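Local coordinates for protein putative aspartyl-tRNA synthetase (Leishmania major, PDB 6OD8) that probably attaches L-aspartate to tRNA(Asp) at the expense of ATP, releasing AMP and diphosphate, as a class II aminoacyl-tRNA synthetase, at residues T97-K100 and A105-V108; F231-I236 and F335-E340; F451-R456 and L496-M501. All coordinates share one frame; numbering follows the deposited sequence. Where two conformers were deposited one is given.

Contact 1: residues T97-K100 and A105-V108; sequences TTRK and AFMV
R99 places CG between its backbone N and carbonyl carbon (chi1 67°) and runs straight out to NE, while F106 swings its ring to the side of its backbone N (chi1 -60°). These choices lay the guanidinium within 10° of the ring plane, with NH2 of R99 3.9 Å from CD2 of F106, over the rim of one face. A long, flat-ended arginine suits this surface position, covering an aromatic face while its charge stays near solvent. Beneath them the backbones bond reciprocally, R99 N to F106 O at 3.0 Å and F106 N to R99 O at 2.9 Å; in the next hydrogen-bonded pair V108 N reaches T97 O at 3.2 Å. A water on F106 O also meets OG1 of T97, which touches CG2 of V108 at 3.5 Å. On the other face T98 and M107 run side by side, OG1 of T98 lying 3.4 Å from CG of M107; that hydroxyl bonds M134 O, and K100 reaches D132 in a salt bridge. Helix 128-136, with both partners, covers this side, where A105 and M107 are buried. The arrangement is an antiparallel beta hairpin of an OB-fold, the domain that in related enzymes recognises the tRNA anticodon.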
ATOM      1  N   THR A  97      -4.446  32.890 -15.054  1.00 21.91           N
ATOM      2  CA  THR A  97      -4.201  34.292 -15.330  1.00 23.25           C
ATOM      3  C   THR A  97      -5.527  34.928 -15.717  1.00 25.26           C
ATOM      4  O   THR A  97      -6.465  34.243 -16.145  1.00 24.72           O
ATOM      5  CB  THR A  97      -3.189  34.501 -16.463  1.00 35.05           C
ATOM      6  OG1 THR A  97      -3.731  33.964 -17.678  1.00 29.27           O
ATOM      7  CG2 THR A  97      -1.857  33.818 -16.151  1.00 39.47           C
ATOM      8  N   THR A  98      -5.592  36.248 -15.581  1.00 25.83           N
ATOM      9  CA  THR A  98      -6.773  36.965 -16.037  1.00 31.25           C
ATOM     10  C   THR A  98      -6.407  38.426 -16.215  1.00 35.30           C
ATOM     11  O   THR A  98      -5.635  38.979 -15.426  1.00 35.04           O
ATOM     12  CB  THR A  98      -7.954  36.815 -15.062  1.00 33.56           C
ATOM     13  OG1 THR A  98      -9.111  37.466 -15.612  1.00 32.88           O
ATOM     14  CG2 THR A  98      -7.613  37.426 -13.706  1.00 33.73           C
ATOM     15  N   ARG A  99      -6.940  39.030 -17.270  1.00 28.43           N
ATOM     16  CA  ARG A  99      -6.639  40.416 -17.577  1.00 35.74           C
ATOM     17  C   ARG A  99      -7.802  41.000 -18.356  1.00 42.04           C
ATOM     18  O   ARG A  99      -8.549  40.278 -19.022  1.00 33.48           O
ATOM     19  CB  ARG A  99      -5.343  40.561 -18.382  1.00 46.19           C
ATOM     20  CG  ARG A  99      -5.419  39.983 -19.781  1.00 52.48           C
ATOM     21  CD  ARG A  99      -4.124  40.192 -20.561  1.00 58.72           C
ATOM     22  NE  ARG A  99      -4.227  39.680 -21.927  1.00 66.06           N
ATOM     23  CZ  ARG A  99      -4.574  40.417 -22.979  1.00 71.27           C
ATOM     24  NH1 ARG A  99      -4.849  41.706 -22.830  1.00 74.07           N
ATOM     25  NH2 ARG A  99      -4.650  39.863 -24.182  1.00 72.72           N
ATOM     26  N   LYS A 100      -7.939  42.316 -18.257  1.00 40.87           N
ATOM     27  CA  LYS A 100      -8.926  43.087 -18.991  1.00 45.31           C
ATOM     28  C   LYS A 100      -8.203  43.953 -20.015  1.00 51.81           C
ATOM     29  O   LYS A 100      -7.069  44.386 -19.791  1.00 53.69           O
ATOM     30  CB  LYS A 100      -9.747  43.951 -18.025  1.00 50.93           C
ATOM     31  CG  LYS A 100     -10.806  44.822 -18.673  1.00 58.43           C
ATOM     32  CD  LYS A 100     -11.070  46.072 -17.843  1.00 57.64           C
ATOM     33  CE  LYS A 100     -11.482  45.715 -16.432  1.00 52.02           C
ATOM     34  NZ  LYS A 100     -11.671  46.912 -15.559  1.00 49.09           N
ATOM     35  N   ALA A 105     -12.281  40.594 -21.805  1.00 38.28           N
ATOM     36  CA  ALA A 105     -11.503  39.962 -20.751  1.00 31.90           C
ATOM     37  C   ALA A 105     -10.955  38.639 -21.266  1.00 34.84           C
ATOM     38  O   ALA A 105     -11.611  37.941 -22.043  1.00 31.11           O
ATOM     39  CB  ALA A 105     -12.338  39.719 -19.489  1.00 30.64           C
ATOM     40  N   PHE A 106      -9.745  38.301 -20.822  1.00 32.02           N
ATOM     41  CA  PHE A 106      -9.016  37.132 -21.292  1.00 32.24           C
ATOM     42  C   PHE A 106      -8.456  36.396 -20.091  1.00 34.96           C
ATOM     43  O   PHE A 106      -7.784  37.002 -19.250  1.00 30.15           O
ATOM     44  CB  PHE A 106      -7.866  37.512 -22.233  1.00 30.80           C
ATOM     45  CG  PHE A 106      -8.316  38.235 -23.469  1.00 41.76           C
ATOM     46  CD1 PHE A 106      -8.593  37.535 -24.628  1.00 37.82           C
ATOM     47  CD2 PHE A 106      -8.464  39.615 -23.465  1.00 41.92           C
ATOM     48  CE1 PHE A 106      -9.000  38.195 -25.765  1.00 39.68           C
ATOM     49  CE2 PHE A 106      -8.874  40.284 -24.601  1.00 40.67           C
ATOM     50  CZ  PHE A 106      -9.144  39.572 -25.751  1.00 42.80           C
ATOM     51  N   MET A 107      -8.714  35.092 -20.033  1.00 26.42           N
ATOM     52  CA  MET A 107      -8.287  34.258 -18.925  1.00 29.50           C
ATOM     53  C   MET A 107      -7.681  32.976 -19.471  1.00 30.29           C
ATOM     54  O   MET A 107      -7.975  32.541 -20.589  1.00 29.01           O
ATOM     55  CB  MET A 107      -9.458  33.899 -17.990  1.00 30.05           C
ATOM     56  CG  MET A 107     -10.374  35.058 -17.629  1.00 37.07           C
ATOM     57  SD  MET A 107     -11.785  34.526 -16.631  1.00 35.48           S
ATOM     58  CE  MET A 107     -10.956  34.049 -15.125  1.00 25.51           C
ATOM     59  N   VAL A 108      -6.837  32.367 -18.658  1.00 23.44           N
ATOM     60  CA  VAL A 108      -6.414  30.989 -18.855  1.00 23.53           C
ATOM     61  C   VAL A 108      -6.961  30.206 -17.678  1.00 27.89           C
ATOM     62  O   VAL A 108      -6.647  30.526 -16.523  1.00 20.72           O
ATOM     63  CB  VAL A 108      -4.886  30.837 -18.942  1.00 23.20           C
ATOM     64  CG1 VAL A 108      -4.543  29.354 -18.999  1.00 22.58           C
ATOM     65  CG2 VAL A 108      -4.330  31.579 -20.157  1.00 24.90           C
TER
HETATM   66  O   HOH W   1      -5.044  35.956 -19.392  1.00 36.81           O

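Contact 2: residues F231-I236 and F335-E340; sequences FRQFLI and FNYIFE. With EDO (1,2-ethanediol), chain I.
F234 and Y337 form the centre of the contact. CB of F234 sits over one face of the Y337 ring in a CH-pi contact, 4.0 Å from the ring centroid and 19° off its normal. The F234 ring presents its edge to that same phenol in an offset edge-to-face pair, with centroids 5.5 Å apart and planes at 60°. Both residues start toward the other helix, and with CG anti to the backbone N (chi1 177° in F234) their rings meet there. Tyrosine suits its place by offering a broad face to F234, while OH of Y337 lies 3.5 Å from CG of Q233, whose amide turns away to bond D237. Beside them the branched I338 sends a slim CD1 to within 3.9 Å of CA of F231. F231 itself starts away from the other helix, and its ring packs on F291, V293, L314 and V316 of the central sheet. Further out, R341 makes a cation-pi contact with Y337, Q233 packs on Q233 of the second subunit, and E340 OE2 accepts a bond at 2.7 Å from O2 of a 1,2-ethanediol, probably from the crystallisation liquor. Helix 215-237 is thus shared between sheet, helix 325-342 and dimer partner, consistent with the motif 1 helix of class II synthetases. Because the two segments meet through carbon surfaces and aromatic rings, their fit depends on shape and dispersion.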
ATOM      1  N   PHE A 231       4.671  -1.923  -8.816  1.00 13.12           N
ATOM      2  CA  PHE A 231       5.300  -2.779  -7.798  1.00 13.02           C
ATOM      3  C   PHE A 231       4.322  -3.836  -7.285  1.00 16.55           C
ATOM      4  O   PHE A 231       4.609  -5.044  -7.309  1.00 13.58           O
ATOM      5  CB  PHE A 231       5.807  -1.904  -6.638  1.00 10.06           C
ATOM      6  CG  PHE A 231       6.345  -2.682  -5.445  1.00 14.81           C
ATOM      7  CD1 PHE A 231       7.668  -3.118  -5.430  1.00 15.04           C
ATOM      8  CD2 PHE A 231       5.543  -2.936  -4.323  1.00 19.24           C
ATOM      9  CE1 PHE A 231       8.189  -3.825  -4.323  1.00 12.50           C
ATOM     10  CE2 PHE A 231       6.036  -3.643  -3.221  1.00 13.74           C
ATOM     11  CZ  PHE A 231       7.398  -4.095  -3.225  1.00 11.55           C
ATOM     12  N   ARG A 232       3.150  -3.401  -6.809  1.00 12.60           N
ATOM     13  CA  ARG A 232       2.189  -4.351  -6.250  0.52 12.90           C
ATOM     14  C   ARG A 232       1.634  -5.287  -7.319  1.00 15.11           C
ATOM     15  O   ARG A 232       1.457  -6.491  -7.078  1.00 13.39           O
ATOM     16  CB  ARG A 232       1.043  -3.610  -5.570  0.52 10.69           C
ATOM     17  CG  ARG A 232       1.404  -2.862  -4.299  0.52 11.07           C
ATOM     18  CD  ARG A 232       0.118  -2.380  -3.628  0.52 14.30           C
ATOM     19  NE  ARG A 232      -0.719  -1.657  -4.587  0.52 14.57           N
ATOM     20  CZ  ARG A 232      -0.590  -0.365  -4.876  0.52 18.90           C
ATOM     21  NH1 ARG A 232       0.328   0.369  -4.254  0.52 15.88           N
ATOM     22  NH2 ARG A 232      -1.402   0.205  -5.767  0.52 16.49           N
ATOM     23  N   GLN A 233       1.349  -4.771  -8.511  1.00 13.31           N
ATOM     24  CA  GLN A 233       0.714  -5.647  -9.498  1.00 15.38           C
ATOM     25  C   GLN A 233       1.647  -6.757  -9.946  1.00 16.22           C
ATOM     26  O   GLN A 233       1.209  -7.896 -10.135  1.00 16.25           O
ATOM     27  CB  GLN A 233       0.225  -4.861 -10.713  1.00 15.58           C
ATOM     28  CG  GLN A 233      -0.710  -5.703 -11.569  1.00 20.01           C
ATOM     29  CD  GLN A 233      -1.872  -6.306 -10.766  1.00 30.22           C
ATOM     30  OE1 GLN A 233      -2.637  -5.583 -10.116  1.00 24.69           O
ATOM     31  NE2 GLN A 233      -2.003  -7.636 -10.806  1.00 25.29           N
ATOM     32  N   PHE A 234       2.925  -6.446 -10.165  1.00 16.34           N
ATOM     33  CA  PHE A 234       3.876  -7.505 -10.497  1.00 15.40           C
ATOM     34  C   PHE A 234       3.847  -8.610  -9.453  1.00 16.36           C
ATOM     35  O   PHE A 234       3.813  -9.800  -9.784  1.00 17.17           O
ATOM     36  CB  PHE A 234       5.295  -6.950 -10.613  1.00 13.07           C
ATOM     37  CG  PHE A 234       6.334  -8.028 -10.874  1.00 15.19           C
ATOM     38  CD1 PHE A 234       6.572  -8.473 -12.175  1.00 18.96           C
ATOM     39  CD2 PHE A 234       7.036  -8.618  -9.828  1.00 16.11           C
ATOM     40  CE1 PHE A 234       7.516  -9.488 -12.435  1.00 22.88           C
ATOM     41  CE2 PHE A 234       7.974  -9.633 -10.075  1.00 18.61           C
ATOM     42  CZ  PHE A 234       8.220 -10.063 -11.373  1.00 20.61           C
ATOM     43  N   LEU A 235       3.889  -8.230  -8.176  1.00 13.85           N
ATOM     44  CA  LEU A 235       4.051  -9.222  -7.116  1.00 10.89           C
ATOM     45  C   LEU A 235       2.757  -9.989  -6.858  1.00 14.82           C
ATOM     46  O   LEU A 235       2.778 -11.199  -6.603  1.00 16.17           O
ATOM     47  CB  LEU A 235       4.543  -8.505  -5.847  1.00 11.59           C
ATOM     48  CG  LEU A 235       5.930  -7.858  -6.046  1.00 13.11           C
ATOM     49  CD1 LEU A 235       6.183  -6.826  -4.923  1.00 16.12           C
ATOM     50  CD2 LEU A 235       7.038  -8.908  -6.089  1.00 16.21           C
ATOM     51  N   ILE A 236       1.619  -9.299  -6.906  1.00 13.12           N
ATOM     52  CA  ILE A 236       0.326  -9.988  -6.870  1.00 16.84           C
ATOM     53  C   ILE A 236       0.235 -11.025  -7.983  1.00 19.53           C
ATOM     54  O   ILE A 236      -0.237 -12.144  -7.761  1.00 17.50           O
ATOM     55  CB  ILE A 236      -0.826  -8.958  -6.958  1.00 17.76           C
ATOM     56  CG1 ILE A 236      -0.924  -8.149  -5.670  1.00 17.91           C
ATOM     57  CG2 ILE A 236      -2.171  -9.643  -7.287  1.00 16.38           C
ATOM     58  CD1 ILE A 236      -1.740  -6.859  -5.831  1.00 14.45           C
ATOM     59  N   PHE A 335      11.824  -4.863 -11.418  1.00 14.52           N
ATOM     60  CA  PHE A 335      12.241  -3.554 -11.913  1.00 17.11           C
ATOM     61  C   PHE A 335      11.978  -3.435 -13.410  1.00 17.76           C
ATOM     62  O   PHE A 335      11.568  -2.373 -13.877  1.00 15.56           O
ATOM     63  CB  PHE A 335      13.723  -3.292 -11.580  1.00 15.36           C
ATOM     64  CG  PHE A 335      13.945  -2.639 -10.223  1.00 13.15           C
ATOM     65  CD1 PHE A 335      13.794  -1.267 -10.065  1.00 20.24           C
ATOM     66  CD2 PHE A 335      14.305  -3.396  -9.126  1.00 18.49           C
ATOM     67  CE1 PHE A 335      13.984  -0.664  -8.824  1.00 25.04           C
ATOM     68  CE2 PHE A 335      14.505  -2.799  -7.882  1.00 20.37           C
ATOM     69  CZ  PHE A 335      14.358  -1.434  -7.737  1.00 21.05           C
ATOM     70  N   ASN A 336      12.220  -4.510 -14.177  1.00 13.64           N
ATOM     71  CA  ASN A 336      11.923  -4.473 -15.605  1.00 15.12           C
ATOM     72  C   ASN A 336      10.461  -4.124 -15.835  1.00 21.56           C
ATOM     73  O   ASN A 336      10.141  -3.255 -16.644  1.00 21.09           O
ATOM     74  CB  ASN A 336      12.255  -5.821 -16.250  1.00 14.11           C
ATOM     75  CG  ASN A 336      12.118  -5.803 -17.758  1.00 21.27           C
ATOM     76  OD1 ASN A 336      12.669  -4.943 -18.438  1.00 24.15           O
ATOM     77  ND2 ASN A 336      11.390  -6.763 -18.287  1.00 22.89           N
ATOM     78  N   TYR A 337       9.564  -4.802 -15.115  1.00 16.95           N
ATOM     79  CA  TYR A 337       8.130  -4.566 -15.248  1.00 17.59           C
ATOM     80  C   TYR A 337       7.787  -3.107 -14.975  1.00 18.24           C
ATOM     81  O   TYR A 337       7.030  -2.478 -15.726  1.00 18.92           O
ATOM     82  CB  TYR A 337       7.403  -5.491 -14.265  1.00 21.37           C
ATOM     83  CG  TYR A 337       5.886  -5.422 -14.228  1.00 20.59           C
ATOM     84  CD1 TYR A 337       5.116  -6.339 -14.938  1.00 26.21           C
ATOM     85  CD2 TYR A 337       5.228  -4.493 -13.424  1.00 17.02           C
ATOM     86  CE1 TYR A 337       3.712  -6.312 -14.878  1.00 25.50           C
ATOM     87  CE2 TYR A 337       3.825  -4.452 -13.364  1.00 18.32           C
ATOM     88  CZ  TYR A 337       3.076  -5.364 -14.096  1.00 29.09           C
ATOM     89  OH  TYR A 337       1.683  -5.338 -14.038  1.00 27.77           O
ATOM     90  N   ILE A 338       8.321  -2.561 -13.881  1.00 15.59           N
ATOM     91  CA  ILE A 338       8.026  -1.182 -13.495  1.00 18.93           C
ATOM     92  C   ILE A 338       8.525  -0.212 -14.563  1.00 19.25           C
ATOM     93  O   ILE A 338       7.781   0.655 -15.037  1.00 17.85           O
ATOM     94  CB  ILE A 338       8.625  -0.878 -12.109  1.00 16.67           C
ATOM     95  CG1 ILE A 338       7.891  -1.692 -11.036  1.00 14.03           C
ATOM     96  CG2 ILE A 338       8.577   0.624 -11.776  1.00 16.32           C
ATOM     97  CD1 ILE A 338       8.509  -1.617  -9.639  1.00 12.60           C
ATOM     98  N   PHE A 339       9.791  -0.346 -14.956  1.00 16.96           N
ATOM     99  CA  PHE A 339      10.394   0.587 -15.904  1.00 15.11           C
ATOM    100  C   PHE A 339       9.689   0.538 -17.247  1.00 16.96           C
ATOM    101  O   PHE A 339       9.497   1.572 -17.904  1.00 18.82           O
ATOM    102  CB  PHE A 339      11.886   0.242 -16.103  1.00 14.96           C
ATOM    103  CG  PHE A 339      12.754   0.530 -14.908  1.00 19.18           C
ATOM    104  CD1 PHE A 339      12.414   1.524 -14.011  1.00 23.41           C
ATOM    105  CD2 PHE A 339      13.943  -0.188 -14.705  1.00 22.53           C
ATOM    106  CE1 PHE A 339      13.224   1.800 -12.922  1.00 20.53           C
ATOM    107  CE2 PHE A 339      14.763   0.083 -13.631  1.00 20.34           C
ATOM    108  CZ  PHE A 339      14.400   1.079 -12.723  1.00 18.51           C
ATOM    109  N   GLU A 340       9.328  -0.662 -17.694  1.00 14.32           N
ATOM    110  CA  GLU A 340       8.632  -0.782 -18.972  1.00 16.31           C
ATOM    111  C   GLU A 340       7.274  -0.088 -18.941  1.00 19.50           C
ATOM    112  O   GLU A 340       6.867   0.527 -19.934  1.00 20.06           O
ATOM    113  CB  GLU A 340       8.496  -2.263 -19.319  1.00 21.58           C
ATOM    114  CG  GLU A 340       7.499  -2.622 -20.377  1.00 41.45           C
ATOM    115  CD  GLU A 340       7.354  -4.137 -20.503  1.00 51.72           C
ATOM    116  OE1 GLU A 340       8.387  -4.844 -20.386  1.00 35.64           O
ATOM    117  OE2 GLU A 340       6.209  -4.616 -20.694  1.00 58.79           O
TER
HETATM  118  C1  EDO I 607       2.661  -1.733 -20.505  1.00 58.44           C
HETATM  119  O1  EDO I 607       1.930  -2.867 -20.983  1.00 63.47           O
HETATM  120  C2  EDO I 607       3.913  -1.537 -21.350  1.00 55.20           C
HETATM  121  O2  EDO I 607       4.503  -2.808 -21.635  1.00 52.37           O

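Contact 3: residues F451-R456 and L496-M501; sequences FPSSAR and LARAKM
Hydrogen bonding from R498 to S453 dominates this contact. The arginine grips the serine end-on: NH1 of R498 donates to S453 OG at 2.9 Å and NH2 to S453 O, also at 2.9 Å, both acceptors lying 4° from the guanidinium plane. NH2 of R498 has a further, weak bond to R456 O at 3.0 Å, and its NE bonds P457 O. With CG anti to the backbone N (chi1 -176°) and an extended chain as far as NE, R498 spans the gap from its helix to the loop. S453 O serves two donors from opposite faces of its plane, R498 NH2 and the backbone N of R456, the latter closing the short 3-10 turn 453-455. Charge pairing adds to the hold: R498 NH1 also meets E462 in a salt bridge, so the buried guanidinium is fixed along its rim and its charge is probably balanced. M501 adds a loose van der Waals touch, its CE lying 4.0 Å from S453 OG. The loop that follows strand 445-449 is itself anchored to strand 472-477, where R456 pairs with D474 and F451 packs on S472; R498 thereby ties helix 492-501 to this region of the large mixed sheet.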
ATOM      1  N   PHE A 451      28.544  -9.239  -1.856  1.00 22.95           N
ATOM      2  CA  PHE A 451      29.190  -8.167  -1.110  1.00 17.29           C
ATOM      3  C   PHE A 451      30.045  -8.720   0.024  1.00 23.06           C
ATOM      4  O   PHE A 451      29.778  -9.815   0.530  1.00 19.10           O
ATOM      5  CB  PHE A 451      28.148  -7.211  -0.537  1.00 21.14           C
ATOM      6  CG  PHE A 451      27.916  -6.013  -1.394  1.00 24.40           C
ATOM      7  CD1 PHE A 451      28.220  -4.743  -0.937  1.00 26.64           C
ATOM      8  CD2 PHE A 451      27.422  -6.167  -2.675  1.00 19.58           C
ATOM      9  CE1 PHE A 451      28.009  -3.616  -1.743  1.00 20.90           C
ATOM     10  CE2 PHE A 451      27.216  -5.071  -3.479  1.00 19.26           C
ATOM     11  CZ  PHE A 451      27.516  -3.788  -3.018  1.00 20.70           C
ATOM     12  N   PRO A 452      31.064  -7.969   0.449  1.00 19.76           N
ATOM     13  CA  PRO A 452      31.877  -8.417   1.583  1.00 23.82           C
ATOM     14  C   PRO A 452      31.053  -8.494   2.866  1.00 18.80           C
ATOM     15  O   PRO A 452      30.155  -7.676   3.107  1.00 26.40           O
ATOM     16  CB  PRO A 452      32.979  -7.351   1.679  1.00 32.61           C
ATOM     17  CG  PRO A 452      32.957  -6.646   0.361  1.00 27.00           C
ATOM     18  CD  PRO A 452      31.535  -6.676  -0.084  1.00 17.79           C
ATOM     19  N   SER A 453      31.388  -9.496   3.686  1.00 22.70           N
ATOM     20  CA  SER A 453      30.668  -9.757   4.927  1.00 27.81           C
ATOM     21  C   SER A 453      30.713  -8.556   5.867  1.00 30.31           C
ATOM     22  O   SER A 453      29.733  -8.258   6.560  1.00 30.99           O
ATOM     23  CB  SER A 453      31.256 -11.007   5.586  1.00 31.25           C
ATOM     24  OG  SER A 453      31.222 -10.940   7.007  1.00 34.08           O
ATOM     25  N   SER A 454      31.836  -7.838   5.885  1.00 26.82           N
ATOM     26  CA  SER A 454      31.988  -6.707   6.788  1.00 26.60           C
ATOM     27  C   SER A 454      31.009  -5.576   6.489  1.00 26.58           C
ATOM     28  O   SER A 454      30.746  -4.754   7.375  1.00 33.98           O
ATOM     29  CB  SER A 454      33.430  -6.190   6.725  1.00 31.65           C
ATOM     30  OG  SER A 454      33.681  -5.651   5.440  1.00 39.16           O
ATOM     31  N   ALA A 455      30.447  -5.522   5.279  1.00 22.77           N
ATOM     32  CA  ALA A 455      29.520  -4.461   4.894  1.00 26.28           C
ATOM     33  C   ALA A 455      28.041  -4.819   5.080  1.00 29.17           C
ATOM     34  O   ALA A 455      27.171  -3.998   4.755  1.00 30.57           O
ATOM     35  CB  ALA A 455      29.764  -4.065   3.432  1.00 31.68           C
ATOM     36  N   ARG A 456      27.726  -6.009   5.575  1.00 21.98           N
ATOM     37  CA  ARG A 456      26.359  -6.504   5.578  1.00 19.41           C
ATOM     38  C   ARG A 456      25.870  -6.777   6.995  1.00 22.98           C
ATOM     39  O   ARG A 456      26.668  -7.068   7.894  1.00 23.41           O
ATOM     40  CB  ARG A 456      26.238  -7.792   4.747  1.00 17.59           C
ATOM     41  CG  ARG A 456      26.543  -7.588   3.278  1.00 22.54           C
ATOM     42  CD  ARG A 456      25.865  -6.340   2.716  1.00 31.99           C
ATOM     43  NE  ARG A 456      25.127  -6.672   1.512  1.00 33.46           N
ATOM     44  CZ  ARG A 456      24.756  -5.807   0.572  1.00 35.85           C
ATOM     45  NH1 ARG A 456      25.068  -4.525   0.668  1.00 28.55           N
ATOM     46  NH2 ARG A 456      24.075  -6.244  -0.475  1.00 36.99           N
ATOM     47  N   LEU A 496      22.884 -16.281  15.660  1.00 23.74           N
ATOM     48  CA  LEU A 496      23.504 -15.725  16.865  1.00 31.54           C
ATOM     49  C   LEU A 496      25.021 -15.625  16.707  1.00 38.02           C
ATOM     50  O   LEU A 496      25.638 -14.647  17.150  1.00 38.44           O
ATOM     51  CB  LEU A 496      23.133 -16.572  18.085  1.00 37.07           C
ATOM     52  CG  LEU A 496      21.677 -16.505  18.569  1.00 37.43           C
ATOM     53  CD1 LEU A 496      21.389 -17.618  19.562  1.00 39.99           C
ATOM     54  CD2 LEU A 496      21.365 -15.144  19.189  1.00 37.14           C
ATOM     55  N   ALA A 497      25.633 -16.614  16.053  1.00 31.48           N
ATOM     56  CA  ALA A 497      27.079 -16.598  15.864  1.00 35.11           C
ATOM     57  C   ALA A 497      27.522 -15.419  14.999  1.00 37.15           C
ATOM     58  O   ALA A 497      28.544 -14.783  15.288  1.00 36.41           O
ATOM     59  CB  ALA A 497      27.537 -17.923  15.256  1.00 33.38           C
ATOM     60  N   ARG A 498      26.783 -15.112  13.923  1.00 32.45           N
ATOM     61  CA  ARG A 498      27.197 -13.978  13.099  1.00 33.15           C
ATOM     62  C   ARG A 498      26.986 -12.662  13.846  1.00 42.04           C
ATOM     63  O   ARG A 498      27.835 -11.763  13.779  1.00 43.25           O
ATOM     64  CB  ARG A 498      26.476 -13.981  11.745  1.00 30.75           C
ATOM     65  CG  ARG A 498      26.953 -12.845  10.800  1.00 34.42           C
ATOM     66  CD  ARG A 498      26.414 -12.929   9.352  1.00 29.54           C
ATOM     67  NE  ARG A 498      26.473 -11.617   8.701  1.00 25.74           N
ATOM     68  CZ  ARG A 498      27.583 -11.088   8.188  1.00 25.64           C
ATOM     69  NH1 ARG A 498      28.721 -11.773   8.213  1.00 23.77           N
ATOM     70  NH2 ARG A 498      27.558  -9.886   7.637  1.00 19.33           N
ATOM     71  N   ALA A 499      25.885 -12.546  14.596  1.00 31.04           N
ATOM     72  CA  ALA A 499      25.667 -11.347  15.404  1.00 36.78           C
ATOM     73  C   ALA A 499      26.786 -11.152  16.423  1.00 32.70           C
ATOM     74  O   ALA A 499      27.224 -10.022  16.667  1.00 34.42           O
ATOM     75  CB  ALA A 499      24.310 -11.424  16.106  1.00 32.37           C
ATOM     76  N   LYS A 500      27.248 -12.239  17.036  1.00 32.43           N
ATOM     77  CA  LYS A 500      28.341 -12.129  18.001  1.00 33.30           C
ATOM     78  C   LYS A 500      29.612 -11.635  17.324  1.00 40.49           C
ATOM     79  O   LYS A 500      30.297 -10.742  17.836  1.00 42.35           O
ATOM     80  CB  LYS A 500      28.575 -13.473  18.685  1.00 36.52           C
ATOM     81  N   MET A 501      29.938 -12.206  16.158  1.00 39.80           N
ATOM     82  CA  MET A 501      31.109 -11.768  15.404  1.00 46.11           C
ATOM     83  C   MET A 501      31.044 -10.280  15.081  1.00 46.31           C
ATOM     84  O   MET A 501      32.074  -9.588  15.088  1.00 39.99           O
ATOM     85  CB  MET A 501      31.239 -12.577  14.111  1.00 49.98           C
ATOM     86  CG  MET A 501      32.398 -12.133  13.215  1.00 59.38           C
ATOM     87  SD  MET A 501      32.241 -12.658  11.495  1.00 67.76           S
ATOM     88  CE  MET A 501      30.848 -11.673  10.949  1.00 65.25           C
TER

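In the fold
Contact 1 belongs to the OB-fold domain, while contacts 2 and 3 share the class II catalytic region, their centres about 31 Å apart; the centre of contact 1 is about 44 Å from that of contact 2 and about 66 Å from that of contact 3. The three hold different elements: two hairpin strands, two helices far apart in sequence, and a loop with a helix. Contact 2, nearest the middle of the chain, is buried and relies on apolar and aromatic packing. The peripheral contacts 1 and 3 are partly buried and use directional bonds, between backbones in the first and from one arginine in the third. An arginine works in both, flat over a ring across the hairpin in contact 1 and edge-on to acceptors in contact 3.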